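PDB 4IWK: ferritin from Pseudo-nitzschia multiseries, which probably stores iron in a soluble, non-toxic form, taking up ferrous iron, oxidising it with dioxygen and depositing it as ferric hydroxide. Local coordinates for residues F9-T18 with I65-P73; R100-A108 with L121-V129. All blocks are in the same frame, centred on the assembly; numbering follows the deposited sequence.

Contact 1: residues F9-T18 with I65-P73; sequences FNRQVTQEFT and IPIELQAVP. With FE (Fe (III) ion), chain G.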
ATOM      1  N   PHE A   9     -41.312  24.584 -30.835  1.00 22.37           N
ATOM      2  CA  PHE A   9     -40.613  23.611 -29.977  1.00 24.22           C
ATOM      3  C   PHE A   9     -40.602  22.248 -30.624  1.00 24.13           C
ATOM      4  O   PHE A   9     -39.551  21.605 -30.765  1.00 24.83           O
ATOM      5  CB  PHE A   9     -41.226  23.625 -28.560  1.00 25.12           C
ATOM      6  CG  PHE A   9     -40.254  23.190 -27.495  1.00 26.31           C
ATOM      7  CD1 PHE A   9     -39.666  24.154 -26.635  1.00 31.55           C
ATOM      8  CD2 PHE A   9     -39.917  21.843 -27.390  1.00 25.15           C
ATOM      9  CE1 PHE A   9     -38.742  23.730 -25.656  1.00 29.08           C
ATOM     10  CE2 PHE A   9     -39.013  21.425 -26.407  1.00 28.42           C
ATOM     11  CZ  PHE A   9     -38.438  22.397 -25.578  1.00 24.79           C
ATOM     12  N   ASN A  10     -41.756  21.785 -31.091  1.00 22.91           N
ATOM     13  CA  ASN A  10     -41.874  20.557 -31.861  0.50 25.83           C
ATOM     14  C   ASN A  10     -40.924  20.609 -33.096  1.00 25.60           C
ATOM     15  O   ASN A  10     -40.174  19.611 -33.374  1.00 24.98           O
ATOM     16  CB  ASN A  10     -43.360  20.372 -32.231  0.50 24.93           C
ATOM     17  CG  ASN A  10     -43.732  18.930 -32.496  0.50 25.17           C
ATOM     18  OD1 ASN A  10     -44.188  18.573 -33.607  0.50 30.57           O
ATOM     19  ND2 ASN A  10     -43.481  18.067 -31.510  0.50 20.72           N
ATOM     20  N   ARG A  11     -40.936  21.698 -33.850  1.00 23.10           N
ATOM     21  CA  ARG A  11     -40.051  21.814 -35.017  1.00 25.80           C
ATOM     22  C   ARG A  11     -38.535  21.664 -34.616  1.00 23.04           C
ATOM     23  O   ARG A  11     -37.694  21.289 -35.416  1.00 23.01           O
ATOM     24  CB  ARG A  11     -40.260  23.104 -35.809  1.00 25.52           C
ATOM     25  CG  ARG A  11     -41.478  23.111 -36.731  1.00 43.91           C
ATOM     26  CD  ARG A  11     -42.048  24.525 -36.785  1.00 52.50           C
ATOM     27  NE  ARG A  11     -42.530  24.925 -38.094  1.00 59.71           N
ATOM     28  CZ  ARG A  11     -42.024  25.934 -38.801  1.00 72.57           C
ATOM     29  NH1 ARG A  11     -41.019  26.673 -38.320  1.00 76.45           N
ATOM     30  NH2 ARG A  11     -42.526  26.219 -39.998  1.00 81.21           N
ATOM     31  N   GLN A  12     -38.197  22.117 -33.409  1.00 21.52           N
ATOM     32  CA  GLN A  12     -36.777  22.134 -33.019  1.00 20.93           C
ATOM     33  C   GLN A  12     -36.329  20.650 -32.903  1.00 20.85           C
ATOM     34  O   GLN A  12     -35.165  20.307 -33.288  1.00 18.56           O
ATOM     35  CB  GLN A  12     -36.486  22.859 -31.670  1.00 21.80           C
ATOM     36  CG  GLN A  12     -34.988  22.999 -31.412  1.00 22.07           C
ATOM     37  CD  GLN A  12     -34.312  23.869 -32.486  1.00 25.55           C
ATOM     38  OE1 GLN A  12     -34.957  24.784 -33.020  1.00 26.36           O
ATOM     39  NE2 GLN A  12     -33.078  23.594 -32.825  1.00 27.14           N
ATOM     40  N   VAL A  13     -37.179  19.800 -32.346  1.00 20.63           N
ATOM     41  CA  VAL A  13     -36.829  18.380 -32.246  1.00 17.23           C
ATOM     42  C   VAL A  13     -36.615  17.845 -33.639  1.00 18.12           C
ATOM     43  O   VAL A  13     -35.622  17.147 -33.904  1.00 18.80           O
ATOM     44  CB  VAL A  13     -37.949  17.542 -31.576  1.00 19.93           C
ATOM     45  CG1 VAL A  13     -37.633  16.048 -31.645  1.00 20.35           C
ATOM     46  CG2 VAL A  13     -38.147  17.983 -30.108  1.00 23.54           C
ATOM     47  N   THR A  14     -37.552  18.155 -34.544  1.00 16.11           N
ATOM     48  CA  THR A  14     -37.345  17.724 -35.932  1.00 17.82           C
ATOM     49  C   THR A  14     -36.028  18.221 -36.550  1.00 18.23           C
ATOM     50  O   THR A  14     -35.326  17.448 -37.224  1.00 18.73           O
ATOM     51  CB  THR A  14     -38.496  18.213 -36.823  1.00 19.64           C
ATOM     52  OG1 THR A  14     -39.686  17.765 -36.219  1.00 20.77           O
ATOM     53  CG2 THR A  14     -38.377  17.578 -38.274  1.00 22.34           C
ATOM     54  N   GLN A  15     -35.646  19.489 -36.264  1.00 17.63           N
ATOM     55  CA  GLN A  15     -34.454  20.042 -36.882  1.00 16.63           C
ATOM     56  C   GLN A  15     -33.196  19.305 -36.306  1.00 16.27           C
ATOM     57  O   GLN A  15     -32.226  19.051 -37.072  1.00 18.04           O
ATOM     58  CB  GLN A  15     -34.425  21.537 -36.549  1.00 18.02           C
ATOM     59  CG  GLN A  15     -33.123  22.235 -37.069  1.00 20.18           C
ATOM     60  CD  GLN A  15     -32.967  22.129 -38.598  1.00 23.91           C
ATOM     61  OE1 GLN A  15     -33.974  22.062 -39.329  1.00 25.59           O
ATOM     62  NE2 GLN A  15     -31.727  22.026 -39.086  1.00 24.18           N
ATOM     63  N   GLU A  16     -33.223  18.976 -34.988  1.00 17.05           N
ATOM     64  CA  GLU A  16     -32.003  18.321 -34.406  1.00 15.79           C
ATOM     65  C   GLU A  16     -31.915  16.920 -35.021  1.00 16.90           C
ATOM     66  O   GLU A  16     -30.782  16.503 -35.398  1.00 17.41           O
ATOM     67  CB  GLU A  16     -32.137  18.144 -32.884  1.00 17.58           C
ATOM     68  CG  GLU A  16     -32.163  19.544 -32.160  1.00 19.40           C
ATOM     69  CD  GLU A  16     -30.981  20.447 -32.323  1.00 22.88           C
ATOM     70  OE1 GLU A  16     -29.921  19.924 -32.669  1.00 25.61           O
ATOM     71  OE2 GLU A  16     -31.128  21.662 -32.036  1.00 27.18           O
ATOM     72  N   PHE A  17     -33.044  16.245 -35.187  1.00 17.79           N
ATOM     73  CA  PHE A  17     -32.962  14.896 -35.773  1.00 17.14           C
ATOM     74  C   PHE A  17     -32.656  14.916 -37.275  1.00 17.42           C
ATOM     75  O   PHE A  17     -31.936  13.998 -37.759  1.00 17.99           O
ATOM     76  CB  PHE A  17     -34.255  14.092 -35.522  1.00 16.37           C
ATOM     77  CG  PHE A  17     -34.510  13.760 -34.085  1.00 18.52           C
ATOM     78  CD1 PHE A  17     -33.482  13.734 -33.114  1.00 18.47           C
ATOM     79  CD2 PHE A  17     -35.809  13.421 -33.705  1.00 22.02           C
ATOM     80  CE1 PHE A  17     -33.749  13.381 -31.787  1.00 19.34           C
ATOM     81  CE2 PHE A  17     -36.076  13.058 -32.376  1.00 21.77           C
ATOM     82  CZ  PHE A  17     -35.021  12.993 -31.426  1.00 21.21           C
ATOM     83  N   THR A  18     -33.083  15.978 -37.975  1.00 16.01           N
ATOM     84  CA  THR A  18     -32.730  16.190 -39.390  1.00 17.89           C
ATOM     85  C   THR A  18     -31.228  16.363 -39.483  1.00 18.44           C
ATOM     86  O   THR A  18     -30.555  15.722 -40.317  1.00 18.15           O
ATOM     87  CB  THR A  18     -33.464  17.431 -39.927  1.00 17.46           C
ATOM     88  OG1 THR A  18     -34.873  17.158 -39.879  1.00 18.85           O
ATOM     89  CG2 THR A  18     -33.063  17.766 -41.344  1.00 18.91           C
ATOM     90  N   ILE A  65     -45.339  20.251 -22.879  1.00 21.97           N
ATOM     91  CA  ILE A  65     -45.373  20.706 -24.250  1.00 22.55           C
ATOM     92  C   ILE A  65     -45.579  19.391 -25.066  1.00 23.18           C
ATOM     93  O   ILE A  65     -44.699  18.565 -25.099  1.00 22.67           O
ATOM     94  CB  ILE A  65     -44.065  21.428 -24.631  1.00 23.12           C
ATOM     95  CG1 ILE A  65     -43.952  22.767 -23.827  1.00 24.33           C
ATOM     96  CG2 ILE A  65     -44.016  21.707 -26.151  1.00 27.30           C
ATOM     97  CD1 ILE A  65     -42.579  23.464 -23.968  1.00 26.72           C
ATOM     98  N   PRO A  66     -46.669  19.248 -25.773  1.00 23.68           N
ATOM     99  CA  PRO A  66     -46.887  17.904 -26.344  1.00 28.02           C
ATOM    100  C   PRO A  66     -45.961  17.733 -27.567  1.00 24.24           C
ATOM    101  O   PRO A  66     -45.795  18.643 -28.372  1.00 29.37           O
ATOM    102  CB  PRO A  66     -48.375  17.957 -26.764  1.00 32.43           C
ATOM    103  CG  PRO A  66     -48.983  19.074 -25.978  1.00 30.42           C
ATOM    104  CD  PRO A  66     -47.888  20.110 -25.815  1.00 25.45           C
ATOM    105  N   ILE A  67     -45.326  16.590 -27.696  1.00 20.90           N
ATOM    106  CA  ILE A  67     -44.420  16.345 -28.785  1.00 20.52           C
ATOM    107  C   ILE A  67     -45.135  15.376 -29.740  1.00 22.64           C
ATOM    108  O   ILE A  67     -45.593  14.368 -29.240  1.00 26.38           O
ATOM    109  CB  ILE A  67     -43.097  15.668 -28.278  1.00 19.42           C
ATOM    110  CG1 ILE A  67     -42.258  16.678 -27.459  1.00 21.92           C
ATOM    111  CG2 ILE A  67     -42.241  15.186 -29.439  1.00 23.33           C
ATOM    112  CD1 ILE A  67     -41.771  17.913 -28.269  1.00 20.58           C
ATOM    113  N   GLU A  68     -45.217  15.729 -31.002  1.00 22.38           N
ATOM    114  CA  GLU A  68     -45.616  14.803 -32.077  1.00 27.22           C
ATOM    115  C   GLU A  68     -44.377  14.696 -32.977  1.00 20.46           C
ATOM    116  O   GLU A  68     -43.988  15.665 -33.626  1.00 27.35           O
ATOM    117  CB  GLU A  68     -46.780  15.418 -32.842  1.00 32.96           C
ATOM    118  CG  GLU A  68     -47.908  14.433 -32.965  1.00 60.89           C
ATOM    119  CD  GLU A  68     -48.819  14.465 -31.737  1.00 64.93           C
ATOM    120  OE1 GLU A  68     -49.490  15.499 -31.490  1.00 73.32           O
ATOM    121  OE2 GLU A  68     -48.872  13.455 -31.026  1.00 66.26           O
ATOM    122  N   LEU A  69     -43.780  13.482 -32.970  1.00 25.48           N
ATOM    123  CA  LEU A  69     -42.586  13.228 -33.771  1.00 20.65           C
ATOM    124  C   LEU A  69     -42.904  13.248 -35.240  1.00 20.22           C
ATOM    125  O   LEU A  69     -43.877  12.608 -35.652  1.00 27.38           O
ATOM    126  CB  LEU A  69     -41.945  11.859 -33.374  1.00 20.36           C
ATOM    127  CG  LEU A  69     -41.354  11.688 -31.950  1.00 20.05           C
ATOM    128  CD1 LEU A  69     -40.754  10.283 -31.781  1.00 22.45           C
ATOM    129  CD2 LEU A  69     -40.251  12.764 -31.792  1.00 20.24           C
ATOM    130  N   GLN A  70     -42.204  14.063 -35.968  1.00 19.49           N
ATOM    131  CA  GLN A  70     -42.395  14.190 -37.419  1.00 20.86           C
ATOM    132  C   GLN A  70     -41.435  13.266 -38.154  1.00 21.62           C
ATOM    133  O   GLN A  70     -40.437  12.685 -37.578  1.00 20.75           O
ATOM    134  CB  GLN A  70     -42.190  15.613 -37.952  1.00 25.03           C
ATOM    135  CG  GLN A  70     -42.955  16.676 -37.101  1.00 31.19           C
ATOM    136  CD  GLN A  70     -42.710  18.124 -37.610  1.00 42.21           C
ATOM    137  OE1 GLN A  70     -41.691  18.856 -37.309  1.00 35.19           O
ATOM    138  NE2 GLN A  70     -43.692  18.578 -38.417  1.00 49.07           N
ATOM    139  N   ALA A  71     -41.747  13.096 -39.424  1.00 19.26           N
ATOM    140  CA  ALA A  71     -40.769  12.417 -40.264  1.00 21.30           C
ATOM    141  C   ALA A  71     -39.410  13.085 -40.179  1.00 19.09           C
ATOM    142  O   ALA A  71     -39.325  14.336 -40.167  1.00 22.06           O
ATOM    143  CB  ALA A  71     -41.252  12.375 -41.734  1.00 21.34           C
ATOM    144  N   VAL A  72     -38.335  12.255 -40.222  1.00 20.62           N
ATOM    145  CA  VAL A  72     -36.995  12.821 -40.405  1.00 21.66           C
ATOM    146  C   VAL A  72     -36.608  12.705 -41.861  1.00 19.94           C
ATOM    147  O   VAL A  72     -36.471  11.591 -42.417  1.00 18.59           O
ATOM    148  CB  VAL A  72     -35.932  12.110 -39.507  1.00 24.59           C
ATOM    149  CG1 VAL A  72     -34.654  12.942 -39.502  1.00 23.03           C
ATOM    150  CG2 VAL A  72     -36.412  11.994 -38.038  1.00 24.17           C
ATOM    151  N   PRO A  73     -36.548  13.812 -42.572  1.00 20.13           N
ATOM    152  CA  PRO A  73     -36.447  13.717 -44.051  1.00 20.22           C
ATOM    153  C   PRO A  73     -35.181  13.089 -44.515  1.00 20.86           C
ATOM    154  O   PRO A  73     -34.110  13.131 -43.820  1.00 21.13           O
ATOM    155  CB  PRO A  73     -36.445  15.170 -44.533  1.00 23.47           C
ATOM    156  CG  PRO A  73     -36.421  15.992 -43.288  1.00 26.54           C
ATOM    157  CD  PRO A  73     -36.792  15.185 -42.086  1.00 22.01           C
TER
HETATM  158 FE    FE G 201     -28.047  20.644 -32.628  0.90 24.50          FE
HETATM  159  O   HOH W   1     -41.259  16.948 -32.568  1.00 26.92           O
HETATM  160  O   HOH W   2     -40.157  15.537 -34.593  1.00 19.73           O
HETATM  161  O   HOH W   3     -28.739  22.499 -32.041  1.00 28.28           O
HETATM  162  O   HOH W   4     -32.055  14.941 -43.086  1.00 23.01           O
HETATM  163  O   HOH W   5     -26.209  21.571 -33.120  1.00 28.00           O

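Contact 2: residues R100-A108 with L121-V129; sequences RSLLNLAEA and LNPFHLQQV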
ATOM      1  N   ARG A 100     -30.528  29.190 -36.536  1.00 25.47           N
ATOM      2  CA  ARG A 100     -31.732  29.979 -36.858  1.00 28.59           C
ATOM      3  C   ARG A 100     -32.978  29.412 -36.231  1.00 27.37           C
ATOM      4  O   ARG A 100     -33.795  30.156 -35.731  1.00 29.19           O
ATOM      5  CB  ARG A 100     -31.950  30.135 -38.361  1.00 30.61           C
ATOM      6  CG  ARG A 100     -31.040  31.185 -39.001  1.00 36.71           C
ATOM      7  CD  ARG A 100     -31.382  31.419 -40.519  1.00 39.48           C
ATOM      8  NE  ARG A 100     -32.001  30.211 -41.111  1.00 45.38           N
ATOM      9  CZ  ARG A 100     -31.384  29.235 -41.808  1.00 43.71           C
ATOM     10  NH1 ARG A 100     -30.090  29.291 -42.120  1.00 33.37           N
ATOM     11  NH2 ARG A 100     -32.105  28.164 -42.183  1.00 46.99           N
ATOM     12  N   SER A 101     -33.106  28.095 -36.192  1.00 25.73           N
ATOM     13  CA  SER A 101     -34.261  27.448 -35.656  1.00 25.24           C
ATOM     14  C   SER A 101     -34.343  27.785 -34.126  1.00 22.87           C
ATOM     15  O   SER A 101     -35.444  28.046 -33.534  1.00 24.64           O
ATOM     16  CB  SER A 101     -34.059  25.947 -35.908  1.00 28.34           C
ATOM     17  OG  SER A 101     -35.194  25.313 -35.460  1.00 36.43           O
ATOM     18  N   LEU A 102     -33.185  27.762 -33.485  1.00 21.97           N
ATOM     19  CA  LEU A 102     -33.102  28.033 -32.056  1.00 19.50           C
ATOM     20  C   LEU A 102     -33.443  29.487 -31.781  1.00 24.31           C
ATOM     21  O   LEU A 102     -34.060  29.783 -30.735  1.00 22.66           O
ATOM     22  CB  LEU A 102     -31.672  27.739 -31.472  1.00 20.86           C
ATOM     23  CG  LEU A 102     -31.447  26.238 -31.279  1.00 23.67           C
ATOM     24  CD1 LEU A 102     -29.940  25.941 -31.061  1.00 26.33           C
ATOM     25  CD2 LEU A 102     -32.289  25.677 -30.102  1.00 23.98           C
ATOM     26  N   LEU A 103     -32.920  30.384 -32.610  1.00 22.12           N
ATOM     27  CA  LEU A 103     -33.249  31.842 -32.398  1.00 25.30           C
ATOM     28  C   LEU A 103     -34.725  32.080 -32.696  1.00 26.30           C
ATOM     29  O   LEU A 103     -35.350  32.824 -31.943  1.00 28.43           O
ATOM     30  CB  LEU A 103     -32.319  32.743 -33.284  1.00 25.48           C
ATOM     31  CG  LEU A 103     -30.824  32.746 -32.852  1.00 28.51           C
ATOM     32  CD1 LEU A 103     -30.058  33.568 -33.892  1.00 32.79           C
ATOM     33  CD2 LEU A 103     -30.424  33.279 -31.459  1.00 27.39           C
ATOM     34  N   ASN A 104     -35.334  31.358 -33.632  1.00 26.00           N
ATOM     35  CA  ASN A 104     -36.794  31.502 -33.840  1.00 29.51           C
ATOM     36  C   ASN A 104     -37.605  31.071 -32.651  1.00 28.55           C
ATOM     37  O   ASN A 104     -38.605  31.720 -32.245  1.00 23.73           O
ATOM     38  CB  ASN A 104     -37.284  30.670 -35.046  1.00 36.33           C
ATOM     39  CG  ASN A 104     -36.855  31.256 -36.373  1.00 37.35           C
ATOM     40  OD1 ASN A 104     -36.464  32.408 -36.453  1.00 41.33           O
ATOM     41  ND2 ASN A 104     -36.848  30.409 -37.411  1.00 48.00           N
ATOM     42  N   LEU A 105     -37.205  29.934 -32.089  1.00 21.29           N
ATOM     43  CA  LEU A 105     -37.858  29.430 -30.875  1.00 19.56           C
ATOM     44  C   LEU A 105     -37.667  30.429 -29.722  1.00 19.87           C
ATOM     45  O   LEU A 105     -38.663  30.695 -28.997  1.00 20.71           O
ATOM     46  CB  LEU A 105     -37.217  28.041 -30.499  1.00 18.97           C
ATOM     47  CG  LEU A 105     -37.782  27.412 -29.316  1.00 22.26           C
ATOM     48  CD1 LEU A 105     -39.346  27.283 -29.276  1.00 23.41           C
ATOM     49  CD2 LEU A 105     -37.099  25.997 -29.178  1.00 22.53           C
ATOM     50  N   ALA A 106     -36.435  30.938 -29.497  1.00 20.38           N
ATOM     51  CA  ALA A 106     -36.218  31.909 -28.442  1.00 21.57           C
ATOM     52  C   ALA A 106     -37.075  33.199 -28.669  1.00 19.81           C
ATOM     53  O   ALA A 106     -37.539  33.778 -27.674  1.00 22.82           O
ATOM     54  CB  ALA A 106     -34.754  32.323 -28.273  1.00 23.11           C
ATOM     55  N   GLU A 107     -37.187  33.617 -29.914  1.00 22.06           N
ATOM     56  CA  GLU A 107     -38.060  34.839 -30.212  1.00 25.45           C
ATOM     57  C   GLU A 107     -39.505  34.572 -29.818  1.00 22.87           C
ATOM     58  O   GLU A 107     -40.089  35.438 -29.190  1.00 25.73           O
ATOM     59  CB  GLU A 107     -38.064  35.180 -31.704  1.00 25.85           C
ATOM     60  CG  GLU A 107     -36.754  35.575 -32.340  1.00 38.77           C
ATOM     61  CD  GLU A 107     -36.532  37.057 -32.223  1.00 41.01           C
ATOM     62  OE1 GLU A 107     -37.277  37.653 -31.352  1.00 38.59           O
ATOM     63  OE2 GLU A 107     -35.645  37.562 -33.006  1.00 35.35           O
ATOM     64  N   ALA A 108     -40.024  33.363 -30.082  1.00 21.54           N
ATOM     65  CA  ALA A 108     -41.435  33.013 -29.688  1.00 24.62           C
ATOM     66  C   ALA A 108     -41.543  32.977 -28.174  1.00 25.07           C
ATOM     67  O   ALA A 108     -42.575  33.450 -27.560  1.00 27.12           O
ATOM     68  CB  ALA A 108     -41.832  31.652 -30.276  1.00 24.18           C
ATOM     69  N   LEU A 121     -32.982  27.364 -23.236  1.00 17.88           N
ATOM     70  CA  LEU A 121     -32.302  27.535 -24.520  1.00 17.93           C
ATOM     71  C   LEU A 121     -30.892  28.108 -24.363  1.00 19.52           C
ATOM     72  O   LEU A 121     -30.024  27.896 -25.241  1.00 18.29           O
ATOM     73  CB  LEU A 121     -33.109  28.435 -25.466  1.00 17.72           C
ATOM     74  CG  LEU A 121     -34.516  27.954 -25.837  1.00 17.28           C
ATOM     75  CD1 LEU A 121     -35.187  28.957 -26.730  1.00 20.00           C
ATOM     76  CD2 LEU A 121     -34.295  26.624 -26.623  1.00 20.40           C
ATOM     77  N   ASN A 122     -30.617  28.825 -23.278  1.00 16.97           N
ATOM     78  CA  ASN A 122     -29.314  29.512 -23.213  1.00 17.28           C
ATOM     79  C   ASN A 122     -28.077  28.695 -23.490  1.00 17.62           C
ATOM     80  O   ASN A 122     -27.225  29.099 -24.318  1.00 19.29           O
ATOM     81  CB  ASN A 122     -29.244  30.305 -21.859  1.00 17.02           C
ATOM     82  CG  ASN A 122     -30.038  31.541 -21.895  1.00 18.34           C
ATOM     83  OD1 ASN A 122     -30.407  32.029 -20.783  1.00 25.38           O
ATOM     84  ND2 ASN A 122     -30.424  32.012 -22.995  1.00 16.28           N
ATOM     85  N   PRO A 123     -27.925  27.497 -22.935  1.00 18.79           N
ATOM     86  CA  PRO A 123     -26.700  26.735 -23.253  1.00 20.05           C
ATOM     87  C   PRO A 123     -26.687  26.264 -24.673  1.00 20.01           C
ATOM     88  O   PRO A 123     -25.583  26.089 -25.224  1.00 19.60           O
ATOM     89  CB  PRO A 123     -26.778  25.493 -22.325  1.00 22.57           C
ATOM     90  CG  PRO A 123     -27.917  25.770 -21.369  1.00 23.74           C
ATOM     91  CD  PRO A 123     -28.649  27.026 -21.726  1.00 18.19           C
ATOM     92  N   PHE A 124     -27.845  26.112 -25.290  1.00 18.33           N
ATOM     93  CA  PHE A 124     -27.843  25.777 -26.730  1.00 18.46           C
ATOM     94  C   PHE A 124     -27.435  26.972 -27.568  1.00 17.14           C
ATOM     95  O   PHE A 124     -26.736  26.822 -28.609  1.00 19.06           O
ATOM     96  CB  PHE A 124     -29.277  25.338 -27.181  1.00 17.54           C
ATOM     97  CG  PHE A 124     -29.708  23.989 -26.519  1.00 22.54           C
ATOM     98  CD1 PHE A 124     -29.302  22.779 -27.109  1.00 25.16           C
ATOM     99  CD2 PHE A 124     -30.378  23.947 -25.315  1.00 24.22           C
ATOM    100  CE1 PHE A 124     -29.626  21.556 -26.475  1.00 27.67           C
ATOM    101  CE2 PHE A 124     -30.746  22.764 -24.693  1.00 24.32           C
ATOM    102  CZ  PHE A 124     -30.353  21.561 -25.265  1.00 27.26           C
ATOM    103  N   HIS A 125     -27.839  28.199 -27.139  1.00 17.80           N
ATOM    104  CA  HIS A 125     -27.347  29.343 -27.912  1.00 18.60           C
ATOM    105  C   HIS A 125     -25.819  29.398 -27.949  1.00 18.38           C
ATOM    106  O   HIS A 125     -25.198  29.665 -29.016  1.00 19.17           O
ATOM    107  CB  HIS A 125     -27.924  30.662 -27.275  1.00 17.81           C
ATOM    108  CG  HIS A 125     -29.390  30.802 -27.485  1.00 19.00           C
ATOM    109  ND1 HIS A 125     -30.288  31.149 -26.475  1.00 22.77           N
ATOM    110  CD2 HIS A 125     -30.123  30.569 -28.588  1.00 17.19           C
ATOM    111  CE1 HIS A 125     -31.521  31.203 -27.006  1.00 17.58           C
ATOM    112  NE2 HIS A 125     -31.429  30.813 -28.266  1.00 22.56           N
ATOM    113  N   LEU A 126     -25.206  29.160 -26.774  1.00 17.97           N
ATOM    114  CA  LEU A 126     -23.763  29.260 -26.647  1.00 18.08           C
ATOM    115  C   LEU A 126     -23.084  28.083 -27.312  1.00 20.54           C
ATOM    116  O   LEU A 126     -22.107  28.267 -27.933  1.00 20.32           O
ATOM    117  CB  LEU A 126     -23.375  29.348 -25.162  1.00 19.26           C
ATOM    118  CG  LEU A 126     -23.934  30.633 -24.537  1.00 20.34           C
ATOM    119  CD1 LEU A 126     -23.535  30.636 -23.060  1.00 22.39           C
ATOM    120  CD2 LEU A 126     -23.299  31.861 -25.233  1.00 19.29           C
ATOM    121  N   GLN A 127     -23.725  26.896 -27.265  1.00 17.27           N
ATOM    122  CA  GLN A 127     -23.120  25.742 -27.945  1.00 19.33           C
ATOM    123  C   GLN A 127     -23.096  26.043 -29.463  1.00 19.04           C
ATOM    124  O   GLN A 127     -22.069  25.755 -30.074  1.00 19.02           O
ATOM    125  CB  GLN A 127     -23.921  24.476 -27.611  1.00 22.06           C
ATOM    126  CG  GLN A 127     -23.586  23.269 -28.558  1.00 28.09           C
ATOM    127  CD  GLN A 127     -22.336  22.489 -28.218  1.00 47.70           C
ATOM    128  OE1 GLN A 127     -21.865  21.599 -29.020  1.00 49.15           O
ATOM    129  NE2 GLN A 127     -21.779  22.784 -27.030  1.00 49.82           N
ATOM    130  N   GLN A 128     -24.105  26.657 -30.019  1.00 18.69           N
ATOM    131  CA  GLN A 128     -24.135  26.915 -31.453  1.00 19.24           C
ATOM    132  C   GLN A 128     -23.061  27.930 -31.845  1.00 18.84           C
ATOM    133  O   GLN A 128     -22.495  27.827 -32.924  1.00 19.89           O
ATOM    134  CB  GLN A 128     -25.499  27.479 -31.903  1.00 17.66           C
ATOM    135  CG  GLN A 128     -26.593  26.406 -31.925  1.00 18.17           C
ATOM    136  CD  GLN A 128     -26.131  25.179 -32.717  1.00 20.94           C
ATOM    137  OE1 GLN A 128     -25.899  24.119 -32.106  1.00 22.60           O
ATOM    138  NE2 GLN A 128     -25.987  25.316 -34.044  1.00 20.56           N
ATOM    139  N   VAL A 129     -22.789  28.929 -30.989  1.00 19.50           N
ATOM    140  CA  VAL A 129     -21.660  29.803 -31.314  1.00 19.37           C
ATOM    141  C   VAL A 129     -20.374  28.975 -31.421  1.00 21.47           C
ATOM    142  O   VAL A 129     -19.562  29.158 -32.347  1.00 21.09           O
ATOM    143  CB  VAL A 129     -21.498  30.880 -30.162  1.00 20.50           C
ATOM    144  CG1 VAL A 129     -20.147  31.577 -30.280  1.00 21.51           C
ATOM    145  CG2 VAL A 129     -22.692  31.812 -30.243  1.00 19.87           C
TER

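Contact 1: residues F9-T18 with I65-P73
An unusually short hydrogen bond joins T14 and Q70: T14 OG1 donates to Q70 OE1 over 2.5 Å. It arrives in the carbonyl plane on a lone pair, and the two side chains cross at about a right angle. The T14 hydroxyl lies beside its own backbone N (chi1 -54°), which turns it to the loop. Water 2 donates to the same hydroxyl and accepts from Q70 N, so Q70 is held at both backbone and side chain. Water 1 links N10 O to E68 O, and water 4 links T18 O to P73 O.

Apolar side chains also meet. I65 CD1 makes a CH-pi contact over one face of the F9 ring, 4.2 Å from its centroid. V13 CG2 and I67 CD1 meet tip to tip at 4.1 Å. V72 CG2 packs on F17 CB at 3.9 Å.

E16 faces the other way, and its OE1 binds the iron at 2.0 Å with E49 and H52. The loop lies on the side of helix 3-32 turned away from this iron, where L24 of a second subunit also packs on F17 and L69. Waters hold the loop backbone at E68, Q70 and P73, while the T14 hydroxyl holds the Q70 side chain.

Contact 2: residues R100-A108 with L121-V129
This is a buried helix-helix contact inside the four-helix bundle of the ferritin fold. Segment 100-108 of helix 84-111 packs against segment 121-129 of helix 115-145. The two run nearly antiparallel, at 152°, and their axes come within 10.3 Å. No hydrogen bond crosses between them.

L102 is the knob, set in a hole made by L121, F124, H125 and Q128. Its two methyls split the work. CD1 meets Q128 CG at 3.5 Å and also rests on F124 CB. CD2 turns to L121 CD2. The side chain crosses those of F124 and Q128 at about a right angle.

L121 returns the contact with both branches. Its CD1 sits on the backbone of A106, 3.6 Å from A106 CA, while CD2 touches L105 CD2 at 3.8 Å. L121 CG lies beside the backbone N (chi1 -60°), and this sends the fork across to the other helix. An alanine at L121 would take away both methyls and would probably leave a gap beside A106 and L105, with L102 less firmly seated. F56 of helix 36-62 also packs on L102, L105 and L121.

Q128 brings the contact close to the iron. Its NE2 donates a hydrogen bond to E95 OE1, and its side chain, predicted to belong to an iron site, lies about 4 Å from a bound iron. L102 CD1 thus packs on the aliphatic part of a residue whose amide NE2 hydrogen-bonds the iron ligand E95.

On the other flank, the H125 ring lies between the helices, with the A106 CB methyl at its edge and near its plane.

How the contacts relate
The two contacts follow one another along the chain, and their centres lie about 15 Å apart. They meet through segment 9-18, which turns one side to the loop and another to segment 100-108. Q12 OE1 and S101 OG are 2.5 Å apart, a probable hydrogen bond. Q12 NE2 packs on L102 CG at 3.5 Å and donates to E16 OE2, so Q12 joins the knob of contact 2 to an iron ligand of contact 1. F9 N also lies 3.7 Å from L105 CD1. Both contacts reach the iron centre: contact 1 supplies E16 as a ligand, while in contact 2 Q128 hydrogen-bonds E95, itself a ligand of another iron.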